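Side-chain contact in hypothetical protein PH0250 (Pyrococcus horikoshii, PDB 2EKD), which is of unknown function but carries a KaiC-like domain of the P-loop NTPase clan, consistent with a relationship to nucleotide-binding proteins: residues Leu179-Asp183 / Ser184-Ile188. Numbering follows the deposited sequence.
Sequences LEITD and SGIII
Glu-180 and Ile-187 form the antiparallel hydrogen-bonded pair at the middle of this hairpin: Glu-180 N lies 2.7 Å from Ile-187 O, in the carbonyl plane, and Ile-187 N 2.8 Å from Glu-180 O. The N-to-C directions of the short strand segments make an angle of 153°, not far from antiparallel. Nearer the turn, Gly-185 O takes two donors, Thr-182 N at 2.9 Å and Thr-182 OG1 at 2.6 Å, which reach it from opposite faces of its plane. A chi1 of 68°, setting OG1 between the backbone N and the carbonyl carbon, lets the hydroxyl bond across the strands while CG2 meets Ile-187 CD1 at 3.9 Å, the two side chains crossing at about a right angle. A valine in place of Thr-182 would probably leave Gly-185 O with the backbone N alone from this residue and deprive Ser-184 OG of its weak, 3.5 Å bond to Thr-182 OG1. Gly-185 has a phi of 141°, where a CB would jam against the preceding carbonyl oxygen. The face bearing Leu-179, Ile-181, Ile-186 and Ile-188 is apolar. Leu-179 meets two partners there: CB packs 3.8 Å from Ile-186 CG2, and CD2 lies 3.6 Å from Ile-188 CG1, these last side chains running alongside each other in the same direction. Leu-31 of helix 29-37 touches both Ile-181 and Ile-186. A beta hairpin closed by a type I turn from Thr-182 to Gly-185 thus sets strand 185-190 antiparallel to strand 177-182, which pairs in parallel with strand 17-22, in a sheet consistent with the P-loop NTPase clan of its family.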
# COMPACT_ATOMS: atom_id res chain seq x y z
N LEU F 179 18.14 21.43 -1.64
CA LEU F 179 17.84 22.17 -0.43
C LEU F 179 16.48 21.73 0.06
O LEU F 179 15.56 21.51 -0.74
CB LEU F 179 17.80 23.68 -0.69
CG LEU F 179 19.09 24.37 -1.14
CD1 LEU F 179 18.85 25.87 -1.27
CD2 LEU F 179 20.21 24.09 -0.14
N GLU F 180 16.34 21.57 1.37
CA GLU F 180 15.05 21.18 1.91
C GLU F 180 14.65 22.18 2.98
O GLU F 180 15.36 22.37 3.97
CB GLU F 180 15.09 19.77 2.50
CG GLU F 180 13.72 19.10 2.44
CD GLU F 180 13.66 17.75 3.14
OE1 GLU F 180 14.61 16.94 2.99
OE2 GLU F 180 12.65 17.50 3.84
N ILE F 181 13.52 22.84 2.77
CA ILE F 181 13.03 23.82 3.72
C ILE F 181 12.33 23.15 4.90
O ILE F 181 11.43 22.34 4.72
CB ILE F 181 12.03 24.80 3.08
CG1 ILE F 181 12.70 25.54 1.92
CG2 ILE F 181 11.53 25.78 4.13
CD1 ILE F 181 11.78 26.54 1.22
N THR F 182 12.77 23.49 6.12
CA THR F 182 12.16 22.96 7.34
C THR F 182 11.94 24.13 8.28
O THR F 182 12.39 25.24 8.00
CB THR F 182 13.05 21.93 8.05
OG1 THR F 182 14.22 22.58 8.58
CG2 THR F 182 13.47 20.82 7.09
N ASP F 183 11.27 23.88 9.40
CA ASP F 183 11.00 24.93 10.38
C ASP F 183 12.24 25.52 11.04
O ASP F 183 12.26 26.69 11.38
CB ASP F 183 10.05 24.42 11.47
CG ASP F 183 8.63 24.26 10.97
OD1 ASP F 183 8.11 25.21 10.34
OD2 ASP F 183 8.02 23.20 11.23
N SER F 184 13.27 24.70 11.22
CA SER F 184 14.49 25.19 11.85
C SER F 184 15.48 25.76 10.84
O SER F 184 16.54 26.26 11.21
CB SER F 184 15.15 24.06 12.65
OG SER F 184 15.46 22.96 11.82
N GLY F 185 15.12 25.70 9.57
CA GLY F 185 16.01 26.23 8.54
C GLY F 185 16.07 25.40 7.28
O GLY F 185 15.31 24.44 7.10
N ILE F 186 16.99 25.77 6.39
CA ILE F 186 17.15 25.07 5.13
C ILE F 186 18.25 24.03 5.21
O ILE F 186 19.41 24.35 5.49
CB ILE F 186 17.46 26.08 4.00
CG1 ILE F 186 16.35 27.14 3.94
CG2 ILE F 186 17.58 25.36 2.67
CD1 ILE F 186 16.69 28.30 3.06
N ILE F 187 17.90 22.77 4.96
CA ILE F 187 18.88 21.70 5.01
C ILE F 187 19.49 21.51 3.63
O ILE F 187 18.78 21.48 2.62
CB ILE F 187 18.27 20.35 5.42
CG1 ILE F 187 17.65 20.46 6.81
CG2 ILE F 187 19.36 19.27 5.41
CD1 ILE F 187 16.99 19.17 7.27
N ILE F 188 20.81 21.40 3.59
CA ILE F 188 21.52 21.18 2.34
C ILE F 188 21.74 19.68 2.24
O ILE F 188 22.76 19.17 2.71
CB ILE F 188 22.87 21.91 2.33
CG1 ILE F 188 22.62 23.42 2.49
CG2 ILE F 188 23.63 21.61 1.04
CD1 ILE F 188 23.86 24.26 2.61